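Local coordinates for ABC transporter substrate-binding protein (PDB 3UN6) that probably serves as the ligand-binding component of an ABC-type import system and carries bound zinc, although its natural substrate is not established, at residues D77-D80 / A81-G85; L152-E155 / L156-Q159; D253-Q256 / S257-M261; R269-L272 / T273-A277. One frame throughout, in Å; residues are numbered along the deposited sequence.

Contact 1. Residues D77-D80 / A81-G85; sequences DLMD and ALNSG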
# COMPACT_ATOMS: atom_id res chain seq x y z
N ASP A 77 -10.02 -4.99 9.24
CA ASP A 77 -10.30 -4.08 10.37
C ASP A 77 -10.23 -2.61 9.94
O ASP A 77 -11.05 -1.78 10.35
CB ASP A 77 -9.31 -4.27 11.49
CG ASP A 77 -9.55 -5.54 12.27
OD1 ASP A 77 -10.57 -6.20 12.01
OD2 ASP A 77 -8.70 -5.86 13.13
N LEU A 78 -9.23 -2.29 9.15
CA LEU A 78 -9.05 -0.93 8.67
C LEU A 78 -10.26 -0.49 7.79
O LEU A 78 -10.83 0.60 7.99
CB LEU A 78 -7.71 -0.77 7.96
CG LEU A 78 -7.41 0.58 7.32
CD1 LEU A 78 -5.86 0.84 7.26
CD2 LEU A 78 -8.02 0.72 5.94
N MSE A 79 -10.67 -1.32 6.84
CA MSE A 79 -11.82 -1.01 5.97
C MSE A 79 -13.15 -0.88 6.76
O MSE A 79 -13.97 -0.02 6.44
CB MSE A 79 -11.97 -2.05 4.85
CG MSE A 79 -10.85 -2.02 3.82
SE MSE A 79 -10.56 -0.22 3.04
CE MSE A 79 -12.41 0.10 2.38
N ASP A 80 -13.36 -1.71 7.77
CA ASP A 80 -14.56 -1.59 8.63
C ASP A 80 -14.61 -0.24 9.35
O ASP A 80 -15.68 0.38 9.45
CB ASP A 80 -14.59 -2.70 9.65
CG ASP A 80 -14.71 -4.06 9.02
OD1 ASP A 80 -15.17 -4.13 7.86
OD2 ASP A 80 -14.35 -5.07 9.68
N ALA A 81 -13.47 0.21 9.88
CA ALA A 81 -13.40 1.52 10.55
C ALA A 81 -13.67 2.63 9.52
O ALA A 81 -14.35 3.61 9.83
CB ALA A 81 -12.04 1.72 11.26
N LEU A 82 -13.13 2.48 8.32
CA LEU A 82 -13.34 3.46 7.27
C LEU A 82 -14.82 3.54 6.88
O LEU A 82 -15.40 4.64 6.83
CB LEU A 82 -12.52 3.14 6.02
CG LEU A 82 -12.54 4.19 4.90
CD1 LEU A 82 -11.97 5.54 5.35
CD2 LEU A 82 -11.80 3.67 3.66
N ASN A 83 -15.42 2.40 6.62
CA ASN A 83 -16.85 2.32 6.22
C ASN A 83 -17.86 2.70 7.32
O ASN A 83 -18.97 3.16 7.03
CB ASN A 83 -17.17 0.91 5.70
CG ASN A 83 -16.41 0.56 4.43
OD1 ASN A 83 -16.06 1.44 3.63
ND2 ASN A 83 -16.15 -0.73 4.24
N SER A 84 -17.49 2.49 8.58
CA SER A 84 -18.35 2.86 9.68
C SER A 84 -18.11 4.31 10.11
O SER A 84 -18.79 4.81 11.00
CB SER A 84 -18.17 1.90 10.86
OG SER A 84 -16.85 1.96 11.38
N GLY A 85 -17.15 5.00 9.49
CA GLY A 85 -16.88 6.40 9.85
C GLY A 85 -16.10 6.63 11.16
O GLY A 85 -16.02 7.75 11.64

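Contact 2. Residues L152-E155 / L156-Q159; sequences LLEE and LRKQ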
# COMPACT_ATOMS: atom_id res chain seq x y z
N LEU A 152 0.58 -8.95 -8.89
CA LEU A 152 2.01 -9.13 -9.11
C LEU A 152 2.35 -10.61 -9.22
O LEU A 152 3.09 -11.04 -10.12
CB LEU A 152 2.82 -8.48 -7.98
CG LEU A 152 2.98 -6.96 -7.99
CD1 LEU A 152 3.46 -6.45 -6.62
CD2 LEU A 152 3.93 -6.53 -9.11
N LEU A 153 1.77 -11.39 -8.31
CA LEU A 153 2.04 -12.82 -8.29
C LEU A 153 1.50 -13.52 -9.51
O LEU A 153 2.17 -14.40 -10.06
CB LEU A 153 1.53 -13.44 -6.99
CG LEU A 153 2.42 -13.27 -5.76
CD1 LEU A 153 1.58 -13.64 -4.47
CD2 LEU A 153 3.64 -14.14 -5.89
N GLU A 154 0.30 -13.14 -9.95
CA GLU A 154 -0.27 -13.72 -11.15
C GLU A 154 0.53 -13.35 -12.40
O GLU A 154 0.62 -14.13 -13.35
CB GLU A 154 -1.74 -13.30 -11.31
CG GLU A 154 -2.65 -14.09 -10.43
CD GLU A 154 -2.74 -15.52 -10.87
OE1 GLU A 154 -3.38 -15.78 -11.90
OE2 GLU A 154 -2.20 -16.40 -10.17
N GLU A 155 1.07 -12.14 -12.41
CA GLU A 155 1.87 -11.73 -13.55
C GLU A 155 3.19 -12.50 -13.54
O GLU A 155 3.70 -12.89 -14.60
CB GLU A 155 2.11 -10.23 -13.54
CG GLU A 155 2.95 -9.72 -14.73
CD GLU A 155 2.37 -10.12 -16.07
OE1 GLU A 155 1.12 -10.12 -16.20
OE2 GLU A 155 3.16 -10.44 -17.00
N LEU A 156 3.73 -12.74 -12.34
CA LEU A 156 4.97 -13.49 -12.21
C LEU A 156 4.70 -14.92 -12.63
O LEU A 156 5.52 -15.54 -13.29
CB LEU A 156 5.55 -13.41 -10.78
CG LEU A 156 6.75 -14.34 -10.50
CD1 LEU A 156 7.90 -14.03 -11.42
CD2 LEU A 156 7.21 -14.27 -9.06
N ARG A 157 3.53 -15.45 -12.28
CA ARG A 157 3.18 -16.82 -12.69
C ARG A 157 3.19 -16.95 -14.22
O ARG A 157 3.68 -17.95 -14.77
CB ARG A 157 1.79 -17.22 -12.16
CG ARG A 157 1.39 -18.65 -12.57
CD ARG A 157 -0.03 -19.04 -12.14
NE ARG A 157 -1.00 -18.04 -12.57
CZ ARG A 157 -1.43 -17.90 -13.82
NH1 ARG A 157 -0.98 -18.67 -14.80
NH2 ARG A 157 -2.29 -16.93 -14.10
N LYS A 158 2.62 -15.97 -14.92
CA LYS A 158 2.60 -15.98 -16.39
C LYS A 158 4.00 -15.80 -16.97
O LYS A 158 4.35 -16.45 -17.94
CB LYS A 158 1.72 -14.87 -16.95
CG LYS A 158 0.25 -14.93 -16.59
CD LYS A 158 -0.41 -13.65 -17.09
CE LYS A 158 -1.64 -13.29 -16.32
NZ LYS A 158 -2.10 -11.96 -16.80
N GLN A 159 4.80 -14.90 -16.39
CA GLN A 159 6.17 -14.69 -16.90
C GLN A 159 7.01 -15.96 -16.76
O GLN A 159 7.86 -16.25 -17.60
CB GLN A 159 6.85 -13.51 -16.19
CG GLN A 159 6.20 -12.17 -16.50
CD GLN A 159 6.72 -11.01 -15.64
OE1 GLN A 159 7.56 -11.20 -14.75
NE2 GLN A 159 6.22 -9.81 -15.92

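Contact 3. Residues D253-Q256 / S257-M261; sequences DRKQ and SVDIM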
# COMPACT_ATOMS: atom_id res chain seq x y z
N ASP A 253 14.26 12.35 -0.05
CA ASP A 253 15.51 12.25 0.65
C ASP A 253 15.46 10.98 1.49
O ASP A 253 14.65 10.88 2.42
CB ASP A 253 15.71 13.47 1.54
CG ASP A 253 16.91 13.32 2.45
OD1 ASP A 253 17.56 12.26 2.37
OD2 ASP A 253 17.20 14.24 3.24
N ARG A 254 16.30 9.99 1.17
CA ARG A 254 16.32 8.71 1.90
C ARG A 254 16.64 8.74 3.39
O ARG A 254 16.14 7.89 4.13
CB ARG A 254 17.26 7.68 1.27
CG ARG A 254 16.52 6.56 0.57
CD ARG A 254 16.02 6.90 -0.80
NE ARG A 254 15.21 5.79 -1.30
CZ ARG A 254 14.96 5.56 -2.58
NH1 ARG A 254 14.20 4.52 -2.92
NH2 ARG A 254 15.47 6.34 -3.52
N LYS A 255 17.50 9.66 3.82
CA LYS A 255 17.81 9.73 5.25
C LYS A 255 16.51 9.98 6.01
O LYS A 255 16.25 9.32 7.00
CB LYS A 255 18.82 10.82 5.61
CG LYS A 255 19.00 10.96 7.14
CD LYS A 255 19.80 12.19 7.55
CE LYS A 255 19.70 12.42 9.07
NZ LYS A 255 20.46 13.63 9.51
N GLN A 256 15.74 10.96 5.52
CA GLN A 256 14.46 11.33 6.12
C GLN A 256 13.43 10.20 6.15
O GLN A 256 12.80 10.00 7.18
CB GLN A 256 13.85 12.55 5.40
CG GLN A 256 14.05 13.89 6.13
CD GLN A 256 13.11 14.04 7.37
OE1 GLN A 256 12.52 13.06 7.85
NE2 GLN A 256 12.98 15.27 7.87
N SER A 257 13.25 9.48 5.05
CA SER A 257 12.24 8.43 5.05
C SER A 257 12.58 7.36 6.09
O SER A 257 11.68 6.85 6.77
CB SER A 257 12.03 7.81 3.66
OG SER A 257 13.25 7.34 3.12
N VAL A 258 13.87 7.05 6.22
CA VAL A 258 14.34 6.08 7.22
C VAL A 258 14.05 6.61 8.61
O VAL A 258 13.45 5.93 9.42
CB VAL A 258 15.87 5.74 7.10
CG1 VAL A 258 16.34 4.89 8.30
CG2 VAL A 258 16.18 5.01 5.76
N ASP A 259 14.48 7.84 8.88
CA ASP A 259 14.28 8.48 10.20
C ASP A 259 12.79 8.53 10.58
O ASP A 259 12.43 8.25 11.73
CB ASP A 259 14.91 9.88 10.21
CG ASP A 259 16.46 9.86 10.10
OD1 ASP A 259 17.08 8.83 10.45
OD2 ASP A 259 17.05 10.88 9.68
N ILE A 260 11.93 8.90 9.64
CA ILE A 260 10.47 8.90 9.91
C ILE A 260 9.99 7.52 10.35
O ILE A 260 9.31 7.38 11.36
CB ILE A 260 9.66 9.32 8.66
CG1 ILE A 260 9.44 10.84 8.66
CG2 ILE A 260 8.32 8.68 8.66
CD1 ILE A 260 8.60 11.35 9.87
N MSE A 261 10.34 6.50 9.58
CA MSE A 261 9.90 5.16 9.88
C MSE A 261 10.49 4.57 11.17
O MSE A 261 9.76 3.91 11.90
CB MSE A 261 10.18 4.25 8.70
CG MSE A 261 9.41 4.68 7.46
SE MSE A 261 9.56 3.36 6.09
CE MSE A 261 11.29 3.42 5.75

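Contact 4. Residues R269-L272 / T273-A277; sequences RDVL and TQSAA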
# COMPACT_ATOMS: atom_id res chain seq x y z
N ARG A 269 16.48 -0.34 12.40
CA ARG A 269 16.96 0.56 11.37
C ARG A 269 17.44 -0.22 10.13
O ARG A 269 17.26 0.22 9.00
CB ARG A 269 18.07 1.45 11.94
CG ARG A 269 18.46 2.56 11.00
CD ARG A 269 19.56 3.48 11.55
NE ARG A 269 19.74 4.56 10.59
CZ ARG A 269 19.01 5.66 10.52
NH1 ARG A 269 18.03 5.89 11.41
NH2 ARG A 269 19.24 6.54 9.57
N ASP A 270 18.06 -1.38 10.34
CA ASP A 270 18.52 -2.14 9.17
C ASP A 270 17.36 -2.62 8.31
O ASP A 270 17.45 -2.54 7.11
CB ASP A 270 19.44 -3.29 9.56
CG ASP A 270 18.79 -4.27 10.49
OD1 ASP A 270 19.54 -5.03 11.15
OD2 ASP A 270 17.55 -4.30 10.58
N VAL A 271 16.30 -3.13 8.94
CA VAL A 271 15.10 -3.55 8.21
C VAL A 271 14.44 -2.37 7.49
O VAL A 271 13.98 -2.53 6.37
CB VAL A 271 14.07 -4.24 9.14
CG1 VAL A 271 12.64 -4.28 8.52
CG2 VAL A 271 14.58 -5.64 9.50
N LEU A 272 14.44 -1.18 8.11
CA LEU A 272 13.76 -0.02 7.53
C LEU A 272 14.61 0.70 6.46
O LEU A 272 14.05 1.33 5.55
CB LEU A 272 13.28 0.94 8.63
CG LEU A 272 12.16 0.34 9.51
CD1 LEU A 272 11.98 1.18 10.75
CD2 LEU A 272 10.83 0.19 8.72
N THR A 273 15.94 0.57 6.55
CA THR A 273 16.83 1.11 5.52
C THR A 273 16.61 0.31 4.24
O THR A 273 16.44 0.87 3.16
CB THR A 273 18.29 1.05 5.96
OG1 THR A 273 18.43 1.86 7.13
CG2 THR A 273 19.21 1.60 4.87
N GLN A 274 16.59 -1.02 4.35
CA GLN A 274 16.30 -1.86 3.20
C GLN A 274 14.90 -1.52 2.62
O GLN A 274 14.73 -1.40 1.40
CB GLN A 274 16.37 -3.34 3.60
CG GLN A 274 15.98 -4.32 2.49
CD GLN A 274 16.27 -5.75 2.90
OE1 GLN A 274 17.19 -6.00 3.67
NE2 GLN A 274 15.51 -6.69 2.38
N SER A 275 13.92 -1.36 3.50
CA SER A 275 12.54 -1.07 3.12
C SER A 275 12.42 0.26 2.38
O SER A 275 11.74 0.36 1.36
CB SER A 275 11.65 -1.06 4.36
OG SER A 275 11.64 -2.35 4.99
N ALA A 276 13.11 1.27 2.92
CA ALA A 276 13.09 2.60 2.36
C ALA A 276 13.87 2.68 1.05
O ALA A 276 13.48 3.44 0.15
CB ALA A 276 13.65 3.60 3.37
N ALA A 277 14.94 1.89 0.93
CA ALA A 277 15.74 1.88 -0.28
C ALA A 277 14.89 1.52 -1.50
O ALA A 277 15.11 2.08 -2.56
CB ALA A 277 16.91 0.93 -0.16

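Contact 1. Residues D77-D80 / A81-G85
The carbonyls of D77, L78, M79 and D80 accept the N-H groups of A81, L82, N83 and S84, four i to i+4 bonds that carry helix 75-83 through its last turn, and G85 closes it in a Schellman motif with positive phi, its N bonding back to L82 O. The final acceptor is shared: S84 N at 2.9 Å and S84 OG at 2.8 Å reach D80 O from opposite faces of its carbonyl plane. The serine hydroxyl gets there because chi1 of 63° places OG between its own backbone N and carbonyl carbon. On the buried side the selenomethionine M79 and L82 lie side by side and point the same way. The M79 chain bends at chi2 and chi3 (-53° and -56°), which curls its end round so that CE rests 3.8 Å from L82 CD2, with SE slightly farther from the same methyl. N83 crosses M79, its OD1 4.1 Å from M79 CE and in a weak hydrogen bond with S100 OG. L78 packs on A90 and T92 of strand 89-93 and on F72 and L42, M79 reaches T92 and also L96 and S100 of helix 94-102, and R226 bonds to L82 O.

Contact 2. Residues L152-E155 / L156-Q159
E154 and R157, one turn apart on helix 148-159, form the close part of this contact, a side-on salt bridge in which each carboxylate oxygen receives its own nitrogen. R157 NH2 lies 2.7 Å from E154 OE1 and R157 NE 3.1 Å from E154 OE2. Both oxygens sit nearly in the guanidinium plane, yet both are met from above the carboxylate plane, the two groups being turned 38° against each other. A bend at chi2 (-68°) brings the glutamate head alongside the arginine, whose chain bends back at chi3. E154 OE2 is also held by Y169 OH, and R157 NH1 by I162 O. Elsewhere on the buried side L153 and L156 both pack on I120 of strand 112-122.

The more exposed side is looser. E155 crosses K158 and Q159 at about right angles, its OE1 3.8 Å from K158 NZ in a long salt bridge and its OE2 3.3 Å from Q159 NE2 in a weak hydrogen bond. That amide nitrogen has another acceptor in V214 O.

The helix is the crossover of the beta-alpha-beta unit formed with strands 138-142 and 167-171. Its buried ion pair, with two bonds between the partners and one outside bond to each, would be expected to keep E154 ionised and to fix the rotation of the guanidinium, whereas E155, with one long and one weak contact, is probably less firmly fixed.

Contact 3. Residues D253-Q256 / S257-M261
R254 and S257 meet in the first turn of helix 254-264, where the hydroxyl S257 OG lies 3.1 Å from R254 O, a pairing left unsettled because its proton has another acceptor within reach. The turn opens with an N-cap: D253, just before the helix, accepts K255 N at its OD1 over 3.0 Å, the donor standing well above the carboxylate plane, and D253 O takes S257 N. Backbone bonds of the i to i+4 kind continue from R254, K255 and Q256 to V258, D259 and I260.

S257 has chi1 of 55°, which sets OG between its backbone N and carbonyl carbon and turns it toward the preceding turn. V258 approaches the same carbonyl with a methyl, CG2 lying 3.3 Å from R254 O. K255 runs out fully extended, with CG anti to the backbone N (chi1 174°), and passes across the carboxylate of D259. Its methylenes, rather than its ammonium, touch D259: NZ stays 4.4 Å from D259 OD2, beyond a salt bridge. The other carboxylate oxygen, D259 OD1, pairs instead with R269 of helix 269-277. Q256 bends at chi2 (-75°), folding its amide along the helix until OE1 comes 3.9 Å from I260 CG1.

I260 leans on M51 and M52 of helix 48-58, while S257, V258 and M261 face A276 on helix 269-277, so this short helix is packed between the two. At the aspartate, D259 OD2 is 3.1 Å from K255 CE and 3.2 Å from K255 CG.

Contact 4. Residues R269-L272 / T273-A277
R269 and T273 meet in the first turn of helix 269-277, where R269 O accepts two bonds from the same residue. T273 N is 2.8 Å and T273 OG1 2.7 Å from R269 O, and the two reach it from opposite faces of the carbonyl plane, the hydroxyl well above it. With chi1 of -62°, T273 holds OG1 beside its own backbone N and directed back toward the preceding turn, at R269 O.

D270 follows, its carbonyl taking Q274 N at 3.3 Å in a nearly straight bond (172°). Its carboxylate looks elsewhere: OD2 bonds to S268 OG and forms a salt bridge with K201.

V271 repeats the pattern of R269. S275 N and S275 OG, the latter at 2.7 Å from V271 O, meet the carbonyl oxygen from its two faces, and S275 adopts the same kind of chi1 (-63°) as T273. Such a serine or threonine bond to the carbonyl four residues back, beside the regular N-H bond, commonly satisfies these hydroxyls within a helix, here including that of the buried S275.

L272 ends the segment, with its O accepting A276 N at 2.8 Å.

V271, Q274 and S275 all pack on A197 of helix 195-201. R269 and A276 turn to helix 254-264, A276 touching S257, V258 and M261, and S275 O bonds to T279 at the start of strand 279-280.

How the contacts relate
All four contacts are single-helix turns, but they differ in burial and chemistry. Contact 2 is the most buried, and the charged pair it encloses sets it apart; contacts 1, 3 and 4 each have one face in the protein and another at the surface. Contacts 1 and 4 share the use of hydroxyls as second donors to a backbone carbonyl, at a helix end in one and along a helix in the other, whereas contact 3 begins with a carboxylate cap. Contacts 3 and 4 lie on successive helices that touch, joined by the D259-R269 salt bridge, their centres about 9 Å apart. Contacts 1 and 2 stand apart, their centres about 31 Å from each other.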